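Local coordinates for L-hydantoinase (Arthrobacter aurescens, PDB 1GKR), which catalyses the hydrolytic ring opening of hydantoins, preferring aryl over alkyl derivatives, at a two-zinc site and with a stereoselectivity that depends on the substrate, at residues 60-66 and 90-96; 311-316 and 332-338; 77-81 and 405-409. One frame throughout, in Å; residues are numbered along the deposited sequence.

Contact 1 of 3, residues 60-66 and 90-96; sequences HVHIIDM and IIEMPIT. With ZN (zinc ion), chain F.
M93 packs against both zinc-binding histidines of segment 60-66. Its chain bends at chi2 and chi3, which carries SD to the H60 ring. The sulfur-aromatic contact is oblique, with M93 SD 4.2 Å from the centroid of the H60 ring. M93 SD lies obliquely 4.7 Å from the H62 ring centroid. The two histidines leave the backbone differently: H60 CG is anti to its backbone N (chi1 -163°), whereas H62 CG sits beside its own (chi1 -61°). Both rings thereby present NE2 to the same zinc ion, each 2.1 Å from the metal. D312, the carboxylated K147 and water 2 complete its shell. The other nitrogen of H62, ND1, donates to water 1 at 3.0 Å in the ring plane. This water donates to I95 O and weakly to M93 O, a link that should limit rotation of the ring.

The strands are parallel neighbours in the beta-alpha-beta unit 51-62, 75-85, 87-92 of the amidohydrolase TIM barrel. H60 and H62 form the HxH metal motif at the end of its first barrel strand. M93 N donates to V61 O at 2.9 Å, nearly straight at 167°.

The buried E92 carboxylate meets the backbone amides of I63 and I64. Its OE1 accepts from I64 N at 3.3 Å, from above the carboxylate plane. Its OE2 faces I63 N, but the modelled separation is doubtfully short. OE1 also makes a long, weak ion pair with K109. T96 OG1 donates to I64 O at 3.0 Å from above the carbonyl plane. I63 CD1 meets I90 CD1 at 3.7 Å.

Contact 2 of 3, residues 311-316 and 332-338; sequences SDHGGH and GNGALGL. With ZN (zinc ion), chain F.
H313 is gripped by the backbone of G337 and L338. Its ND1 accepts from both G337 N and L338 N, each at 3.0 Å. G337 N is tilted 17° from the ring plane, and L338 N lies farther out, at 37°. L338 CD2 sits over one ring face, 3.6 Å from the centroid of the H313 ring. L336 CD2 comes obliquely toward CE1. The H313 side chain reaches this site because CG is anti to the backbone N (chi1 171°). Beside it, G314 N donates to A335 O at 3.1 Å. S311 OG accepts from H313 N in an ST turn and also bonds D58.

The other end is looser and partly exposed. H316 ND1 makes a weak bond to N333 O at 3.3 Å, and G332 CA lies over one face of the H316 ring.

A leucine in place of H313 would probably leave the G337 and L338 amides without their shared acceptor and D78 OD2 without its histidine mate.

D312 OD1 binds the zinc ion at 2.1 Å, and D312 OD2 accepts from water 2. Because ND1 of H313 accepts twice, its NE2 probably carries the proton that faces D78.

Contact 3 of 3, residues 77-81 and 405-409; sequences LDSES and FRSLH
Helix 75-85, which follows the first metal-binding strand of the barrel, meets the loop 405-409 through D78, E80 and L77. D78 OD1 accepts from L408 N at 3.2 Å. The bond is fairly straight (164°), and the donor stands above the carboxylate plane. D78 CG is anti to its carbonyl carbon (chi1 -61°), which turns the carboxylate toward the loop. There S407 CB packs against it, 3.5 Å from D78 OD2. Both oxygens have further partners: OD1 accepts from R74 N, and OD2 is hydrogen-bonded to H313 NE2. Water 4 joins D78 OD2 to H409 N.

Two residues along, the E80 chain is extended beyond CG and reaches R406. E80 OE1 and R406 NH2 form a salt bridge at 2.6 Å. The N-H is poorly aimed, so the hydrogen bond within it is weak; the carboxylate and guanidinium planes are 36° apart. R406 is bent at chi2 and chi3, which folds its guanidinium back to the glutamate. E80 OE2 pairs with K118. Water 5 donates to E80 OE1 and to R406 O, and also lies over one face of the guanidinium.

S81 OG and S407 OG share water 6. The main partner of S81 OG is E339, which also takes R406 N. S407 OG donates to H409 O at 2.7 Å, in the carbonyl plane, and so ties the loop to itself. At the partly exposed side, L77 CD1 touches L408 CD1 at 4.0 Å.

The arrangement is that of an outer helix of a TIM barrel, here covered by a loop from between strands 398-399 and 418-428.

How the contacts relate
The three contact centres lie 11 to 13 Å apart, all in the amidohydrolase part of the chain. Contact 1 closes before contact 2 opens along the chain. Contact 2 is nested within the long chain segment that contact 3 closes, while contacts 1 and 3 alternate. Strands 51-62 and 313-314 are neighbours, and H62 N probably bonds H313 O. Contacts 1 and 2 also share one zinc ion and water 2. Helix 75-85 of contact 3 connects the two strands of contact 1. D78 links contact 3 to H313 of contact 2, next to the zinc ligand D312. A chain of contacts thus runs from the metal-site strands through H313 and D78 to one outer helix and the loop that covers it.

Contact 1 of 3, residues 60-66 and 90-96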
loop_
_atom_site.group_PDB
_atom_site.type_symbol
_atom_site.label_atom_id
_atom_site.label_comp_id
_atom_site.label_asym_id
_atom_site.label_seq_id
_atom_site.Cartn_x
_atom_site.Cartn_y
_atom_site.Cartn_z
ATOM N N HIS A 60 0.366 6.609 -31.655
ATOM C CA HIS A 60 -0.402 5.406 -31.918
ATOM C C HIS A 60 -1.250 5.467 -33.185
ATOM O O HIS A 60 -2.465 5.669 -33.130
ATOM C CB HIS A 60 -1.269 5.110 -30.704
ATOM C CG HIS A 60 -1.788 3.712 -30.672
ATOM N ND1 HIS A 60 -2.148 3.077 -29.500
ATOM C CD2 HIS A 60 -2.009 2.823 -31.669
ATOM C CE1 HIS A 60 -2.564 1.855 -29.782
ATOM N NE2 HIS A 60 -2.490 1.677 -31.090
ATOM N N VAL A 61 -0.600 5.256 -34.321
ATOM C CA VAL A 61 -1.275 5.321 -35.598
ATOM C C VAL A 61 -1.164 4.024 -36.403
ATOM O O VAL A 61 -0.090 3.408 -36.486
ATOM C CB VAL A 61 -0.704 6.503 -36.422
ATOM C CG1 VAL A 61 -1.453 6.663 -37.745
ATOM C CG2 VAL A 61 -0.792 7.765 -35.601
ATOM N N HIS A 62 -2.294 3.611 -36.974
ATOM C CA HIS A 62 -2.363 2.416 -37.814
ATOM C C HIS A 62 -2.896 2.781 -39.210
ATOM O O HIS A 62 -4.036 2.453 -39.548
ATOM C CB HIS A 62 -3.309 1.373 -37.234
ATOM C CG HIS A 62 -2.920 0.864 -35.886
ATOM N ND1 HIS A 62 -1.908 -0.051 -35.699
ATOM C CD2 HIS A 62 -3.459 1.085 -34.661
ATOM C CE1 HIS A 62 -1.844 -0.377 -34.419
ATOM N NE2 HIS A 62 -2.772 0.300 -33.767
ATOM N N ILE A 63 -2.103 3.482 -40.011
ATOM C CA ILE A 63 -2.547 3.795 -41.355
ATOM C C ILE A 63 -2.465 2.467 -42.106
ATOM O O ILE A 63 -3.224 2.229 -43.035
ATOM C CB ILE A 63 -1.649 4.847 -42.024
ATOM C CG1 ILE A 63 -1.886 6.209 -41.370
ATOM C CG2 ILE A 63 -1.944 4.907 -43.523
ATOM C CD1 ILE A 63 -0.959 7.297 -41.861
ATOM N N ILE A 64 -1.549 1.607 -41.656
ATOM C CA ILE A 64 -1.331 0.266 -42.204
ATOM C C ILE A 64 -0.621 0.271 -43.543
ATOM O O ILE A 64 0.547 -0.111 -43.617
ATOM C CB ILE A 64 -2.645 -0.502 -42.391
ATOM C CG1 ILE A 64 -3.493 -0.443 -41.115
ATOM C CG2 ILE A 64 -2.324 -1.947 -42.777
ATOM C CD1 ILE A 64 -3.121 -1.468 -40.073
ATOM N N ASP A 65 -1.349 0.680 -44.588
ATOM C CA ASP A 65 -0.841 0.779 -45.958
ATOM C C ASP A 65 -0.220 -0.530 -46.453
ATOM O O ASP A 65 -0.700 -1.621 -46.139
ATOM C CB ASP A 65 0.197 1.908 -46.046
ATOM C CG ASP A 65 0.331 2.502 -47.457
ATOM O OD1 ASP A 65 -0.546 3.302 -47.859
ATOM O OD2 ASP A 65 1.320 2.177 -48.157
ATOM N N MET A 66 0.851 -0.407 -47.234
ATOM C CA MET A 66 1.552 -1.557 -47.798
ATOM C C MET A 66 0.622 -2.445 -48.625
ATOM O O MET A 66 -0.294 -1.937 -49.274
ATOM C CB MET A 66 2.231 -2.351 -46.686
ATOM C CG MET A 66 3.155 -1.487 -45.841
ATOM S SD MET A 66 4.328 -0.500 -46.832
ATOM C CE MET A 66 5.753 -1.620 -46.851
ATOM N N ILE A 90 3.482 11.494 -36.830
ATOM C CA ILE A 90 2.877 10.239 -36.430
ATOM C C ILE A 90 3.948 9.168 -36.295
ATOM O O ILE A 90 5.042 9.282 -36.856
ATOM C CB ILE A 90 1.858 9.743 -37.499
ATOM C CG1 ILE A 90 2.592 9.407 -38.801
ATOM C CG2 ILE A 90 0.823 10.809 -37.789
ATOM C CD1 ILE A 90 1.719 8.807 -39.856
ATOM N N ILE A 91 3.631 8.128 -35.539
ATOM C CA ILE A 91 4.540 7.018 -35.400
ATOM C C ILE A 91 3.688 5.818 -35.814
ATOM O O ILE A 91 2.782 5.437 -35.084
ATOM C CB ILE A 91 5.037 6.898 -33.954
ATOM C CG1 ILE A 91 5.437 8.283 -33.435
ATOM C CG2 ILE A 91 6.272 6.017 -33.903
ATOM C CD1 ILE A 91 6.148 8.267 -32.086
ATOM N N GLU A 92 3.951 5.263 -37.004
ATOM C CA GLU A 92 3.195 4.118 -37.543
ATOM C C GLU A 92 3.502 2.834 -36.823
ATOM O O GLU A 92 4.673 2.482 -36.683
ATOM C CB GLU A 92 3.534 3.872 -39.009
ATOM C CG GLU A 92 2.430 4.175 -39.987
ATOM C CD GLU A 92 1.225 3.271 -39.865
ATOM O OE1 GLU A 92 1.327 2.041 -40.111
ATOM O OE2 GLU A 92 0.163 3.819 -39.527
ATOM N N MET A 93 2.458 2.131 -36.389
ATOM C CA MET A 93 2.639 0.851 -35.714
ATOM C C MET A 93 3.105 -0.149 -36.778
ATOM O O MET A 93 2.996 0.111 -37.978
ATOM C CB MET A 93 1.329 0.389 -35.084
ATOM C CG MET A 93 0.770 1.349 -34.058
ATOM S SD MET A 93 1.266 1.035 -32.338
ATOM C CE MET A 93 2.804 0.188 -32.562
ATOM N N PRO A 94 3.608 -1.319 -36.360
ATOM C CA PRO A 94 4.074 -2.272 -37.360
ATOM C C PRO A 94 3.080 -3.350 -37.725
ATOM O O PRO A 94 3.476 -4.393 -38.225
ATOM C CB PRO A 94 5.305 -2.846 -36.695
ATOM C CG PRO A 94 4.817 -3.016 -35.281
ATOM C CD PRO A 94 3.951 -1.786 -35.006
ATOM N N ILE A 95 1.800 -3.116 -37.465
ATOM C CA ILE A 95 0.783 -4.112 -37.793
ATOM C C ILE A 95 0.328 -3.847 -39.216
ATOM O O ILE A 95 -0.468 -2.938 -39.462
ATOM C CB ILE A 95 -0.480 -3.999 -36.921
ATOM C CG1 ILE A 95 -0.123 -3.841 -35.442
ATOM C CG2 ILE A 95 -1.350 -5.214 -37.157
ATOM C CD1 ILE A 95 0.218 -5.095 -34.739
ATOM N N THR A 96 0.826 -4.640 -40.149
ATOM C CA THR A 96 0.463 -4.480 -41.548
ATOM C C THR A 96 0.983 -5.703 -42.274
ATOM O O THR A 96 1.506 -6.613 -41.641
ATOM C CB THR A 96 1.104 -3.182 -42.157
ATOM O OG1 THR A 96 0.778 -3.100 -43.544
ATOM C CG2 THR A 96 2.609 -3.186 -42.017
HETATM ZN ZN ZN F . -3.554 -0.010 -31.809
HETATM O O HOH W 1 -0.029 -0.524 -37.930
HETATM O O HOH W 2 -5.609 -1.347 -31.298
#

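Contact 2 of 3, residues 311-316 and 332-338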
loop_
_atom_site.group_PDB
_atom_site.type_symbol
_atom_site.label_atom_id
_atom_site.label_comp_id
_atom_site.label_asym_id
_atom_site.label_seq_id
_atom_site.Cartn_x
_atom_site.Cartn_y
_atom_site.Cartn_z
ATOM N N SER A 311 -4.374 8.336 -30.710
ATOM C CA SER A 311 -5.667 8.072 -31.341
ATOM C C SER A 311 -6.000 6.607 -31.587
ATOM O O SER A 311 -7.149 6.179 -31.425
ATOM C CB SER A 311 -5.747 8.815 -32.670
ATOM O OG SER A 311 -4.754 8.319 -33.551
ATOM N N ASP A 312 -4.982 5.837 -31.952
ATOM C CA ASP A 312 -5.166 4.434 -32.304
ATOM C C ASP A 312 -6.044 4.408 -33.575
ATOM O O ASP A 312 -6.916 3.553 -33.761
ATOM C CB ASP A 312 -5.810 3.629 -31.174
ATOM C CG ASP A 312 -5.714 2.125 -31.418
ATOM O OD1 ASP A 312 -4.777 1.700 -32.132
ATOM O OD2 ASP A 312 -6.557 1.361 -30.901
ATOM N N HIS A 313 -5.796 5.393 -34.433
ATOM C CA HIS A 313 -6.462 5.536 -35.720
ATOM C C HIS A 313 -6.199 4.251 -36.516
ATOM O O HIS A 313 -5.052 3.838 -36.694
ATOM C CB HIS A 313 -5.853 6.732 -36.454
ATOM C CG HIS A 313 -6.290 6.866 -37.878
ATOM N ND1 HIS A 313 -7.410 7.578 -38.249
ATOM C CD2 HIS A 313 -5.744 6.392 -39.025
ATOM C CE1 HIS A 313 -7.531 7.543 -39.565
ATOM N NE2 HIS A 313 -6.533 6.831 -40.058
ATOM N N GLY A 314 -7.259 3.622 -36.998
ATOM C CA GLY A 314 -7.084 2.401 -37.751
ATOM C C GLY A 314 -8.356 2.035 -38.472
ATOM O O GLY A 314 -9.401 1.839 -37.846
ATOM N N GLY A 315 -8.261 1.942 -39.795
ATOM C CA GLY A 315 -9.422 1.618 -40.599
ATOM C C GLY A 315 -9.727 0.140 -40.709
ATOM O O GLY A 315 -8.933 -0.707 -40.334
ATOM N N HIS A 316 -10.911 -0.155 -41.213
ATOM C CA HIS A 316 -11.367 -1.514 -41.418
ATOM C C HIS A 316 -12.395 -1.360 -42.521
ATOM O O HIS A 316 -13.190 -0.418 -42.500
ATOM C CB HIS A 316 -12.046 -2.063 -40.170
ATOM C CG HIS A 316 -11.579 -3.430 -39.788
ATOM N ND1 HIS A 316 -10.635 -3.648 -38.804
ATOM C CD2 HIS A 316 -11.882 -4.649 -40.296
ATOM C CE1 HIS A 316 -10.375 -4.941 -38.725
ATOM N NE2 HIS A 316 -11.118 -5.571 -39.621
ATOM N N GLY A 332 -15.063 -6.118 -36.949
ATOM C CA GLY A 332 -13.679 -6.016 -36.511
ATOM C C GLY A 332 -13.440 -4.846 -35.573
ATOM O O GLY A 332 -14.243 -3.922 -35.499
ATOM N N ASN A 333 -12.329 -4.884 -34.851
ATOM C CA ASN A 333 -11.996 -3.809 -33.923
ATOM C C ASN A 333 -11.314 -2.631 -34.614
ATOM O O ASN A 333 -10.583 -2.805 -35.596
ATOM C CB ASN A 333 -11.066 -4.317 -32.814
ATOM C CG ASN A 333 -11.699 -5.408 -31.977
ATOM O OD1 ASN A 333 -12.920 -5.445 -31.800
ATOM N ND2 ASN A 333 -10.870 -6.295 -31.438
ATOM N N GLY A 334 -11.545 -1.433 -34.100
ATOM C CA GLY A 334 -10.893 -0.286 -34.685
ATOM C C GLY A 334 -11.781 0.914 -34.870
ATOM O O GLY A 334 -13.000 0.797 -34.920
ATOM N N ALA A 335 -11.156 2.078 -34.970
ATOM C CA ALA A 335 -11.888 3.311 -35.177
ATOM C C ALA A 335 -10.919 4.328 -35.719
ATOM O O ALA A 335 -9.767 4.340 -35.310
ATOM C CB ALA A 335 -12.470 3.801 -33.873
ATOM N N LEU A 336 -11.372 5.156 -36.657
ATOM C CA LEU A 336 -10.524 6.209 -37.218
ATOM C C LEU A 336 -10.460 7.274 -36.138
ATOM O O LEU A 336 -11.350 7.343 -35.295
ATOM C CB LEU A 336 -11.144 6.790 -38.489
ATOM C CG LEU A 336 -11.342 5.789 -39.631
ATOM C CD1 LEU A 336 -11.942 6.485 -40.825
ATOM C CD2 LEU A 336 -10.014 5.193 -40.027
ATOM N N GLY A 337 -9.412 8.091 -36.138
ATOM C CA GLY A 337 -9.310 9.116 -35.114
ATOM C C GLY A 337 -8.341 10.232 -35.431
ATOM O O GLY A 337 -8.255 11.227 -34.708
ATOM N N LEU A 338 -7.615 10.076 -36.525
ATOM C CA LEU A 338 -6.637 11.066 -36.929
ATOM C C LEU A 338 -7.226 12.448 -37.178
ATOM O O LEU A 338 -6.575 13.466 -36.956
ATOM C CB LEU A 338 -5.945 10.578 -38.186
ATOM C CG LEU A 338 -4.433 10.492 -38.171
ATOM C CD1 LEU A 338 -3.921 10.225 -36.786
ATOM C CD2 LEU A 338 -4.022 9.379 -39.130
HETATM ZN ZN ZN F . -3.554 -0.010 -31.809
HETATM O O HOH W 3 -9.516 4.737 -32.403
HETATM O O HOH W 2 -5.609 -1.347 -31.298
#

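Contact 3 of 3, residues 77-81 and 405-409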
loop_
_atom_site.group_PDB
_atom_site.type_symbol
_atom_site.label_atom_id
_atom_site.label_comp_id
_atom_site.label_asym_id
_atom_site.label_seq_id
_atom_site.Cartn_x
_atom_site.Cartn_y
_atom_site.Cartn_z
ATOM N N LEU A 77 -3.591 9.427 -48.197
ATOM C CA LEU A 77 -4.950 9.833 -47.865
ATOM C C LEU A 77 -5.098 10.150 -46.391
ATOM O O LEU A 77 -5.428 11.278 -46.027
ATOM C CB LEU A 77 -5.950 8.757 -48.270
ATOM C CG LEU A 77 -5.932 8.489 -49.771
ATOM C CD1 LEU A 77 -7.055 7.542 -50.132
ATOM C CD2 LEU A 77 -6.067 9.805 -50.513
ATOM N N ASP A 78 -4.836 9.160 -45.544
ATOM C CA ASP A 78 -4.948 9.334 -44.101
ATOM C C ASP A 78 -4.020 10.408 -43.538
ATOM O O ASP A 78 -4.379 11.089 -42.575
ATOM C CB ASP A 78 -4.692 8.002 -43.401
ATOM C CG ASP A 78 -5.694 6.948 -43.798
ATOM O OD1 ASP A 78 -5.855 6.725 -45.016
ATOM O OD2 ASP A 78 -6.317 6.344 -42.902
ATOM N N SER A 79 -2.836 10.577 -44.118
ATOM C CA SER A 79 -1.958 11.603 -43.594
ATOM C C SER A 79 -2.589 12.987 -43.833
ATOM O O SER A 79 -2.203 13.976 -43.213
ATOM C CB SER A 79 -0.551 11.502 -44.209
ATOM O OG SER A 79 -0.484 12.058 -45.502
ATOM N N GLU A 80 -3.568 13.073 -44.721
ATOM C CA GLU A 80 -4.215 14.365 -44.928
ATOM C C GLU A 80 -5.157 14.597 -43.755
ATOM O O GLU A 80 -5.386 15.736 -43.352
ATOM C CB GLU A 80 -5.002 14.406 -46.242
ATOM C CG GLU A 80 -4.128 14.408 -47.479
ATOM C CD GLU A 80 -4.813 15.061 -48.665
ATOM O OE1 GLU A 80 -6.056 15.181 -48.631
ATOM O OE2 GLU A 80 -4.113 15.443 -49.630
ATOM N N SER A 81 -5.711 13.514 -43.214
ATOM C CA SER A 81 -6.596 13.629 -42.062
ATOM C C SER A 81 -5.774 14.155 -40.894
ATOM O O SER A 81 -6.252 14.984 -40.116
ATOM C CB SER A 81 -7.191 12.276 -41.676
ATOM O OG SER A 81 -8.305 11.952 -42.480
ATOM N N PHE A 405 -14.110 13.080 -44.331
ATOM C CA PHE A 405 -12.782 12.608 -43.963
ATOM C C PHE A 405 -11.888 12.480 -45.176
ATOM O O PHE A 405 -12.322 12.046 -46.239
ATOM C CB PHE A 405 -12.864 11.248 -43.274
ATOM C CG PHE A 405 -13.229 11.320 -41.817
ATOM C CD1 PHE A 405 -13.644 12.519 -41.241
ATOM C CD2 PHE A 405 -13.174 10.175 -41.022
ATOM C CE1 PHE A 405 -14.001 12.575 -39.897
ATOM C CE2 PHE A 405 -13.532 10.222 -39.675
ATOM C CZ PHE A 405 -13.945 11.423 -39.110
ATOM N N ARG A 406 -10.627 12.840 -45.005
ATOM C CA ARG A 406 -9.666 12.766 -46.091
ATOM C C ARG A 406 -9.044 11.371 -46.197
ATOM O O ARG A 406 -8.405 11.042 -47.190
ATOM C CB ARG A 406 -8.579 13.804 -45.851
ATOM C CG ARG A 406 -9.148 15.157 -45.457
ATOM C CD ARG A 406 -9.822 15.789 -46.635
ATOM N NE ARG A 406 -8.849 16.030 -47.698
ATOM C CZ ARG A 406 -9.101 15.900 -49.000
ATOM N NH1 ARG A 406 -10.306 15.522 -49.420
ATOM N NH2 ARG A 406 -8.145 16.156 -49.887
ATOM N N SER A 407 -9.245 10.552 -45.171
ATOM C CA SER A 407 -8.681 9.205 -45.136
ATOM C C SER A 407 -9.370 8.236 -46.087
ATOM O O SER A 407 -10.399 8.558 -46.683
ATOM C CB SER A 407 -8.766 8.649 -43.718
ATOM O OG SER A 407 -10.111 8.593 -43.289
ATOM N N LEU A 408 -8.801 7.040 -46.217
ATOM C CA LEU A 408 -9.377 6.024 -47.088
ATOM C C LEU A 408 -10.800 5.704 -46.652
ATOM O O LEU A 408 -11.706 5.692 -47.472
ATOM C CB LEU A 408 -8.544 4.743 -47.066
ATOM C CG LEU A 408 -9.162 3.661 -47.956
ATOM C CD1 LEU A 408 -9.076 4.129 -49.398
ATOM C CD2 LEU A 408 -8.459 2.318 -47.772
ATOM N N HIS A 409 -11.001 5.440 -45.368
ATOM C CA HIS A 409 -12.336 5.149 -44.883
ATOM C C HIS A 409 -13.078 6.394 -44.425
ATOM O O HIS A 409 -12.473 7.369 -43.985
ATOM C CB HIS A 409 -12.271 4.112 -43.775
ATOM C CG HIS A 409 -11.937 2.749 -44.281
ATOM N ND1 HIS A 409 -12.700 2.109 -45.235
ATOM C CD2 HIS A 409 -10.893 1.928 -44.017
ATOM C CE1 HIS A 409 -12.137 0.953 -45.538
ATOM N NE2 HIS A 409 -11.040 0.819 -44.815
HETATM O O HOH W 4 -8.502 4.698 -43.710
HETATM O O HOH W 5 -7.306 12.792 -49.437
HETATM O O HOH W 6 -9.776 9.809 -40.830
#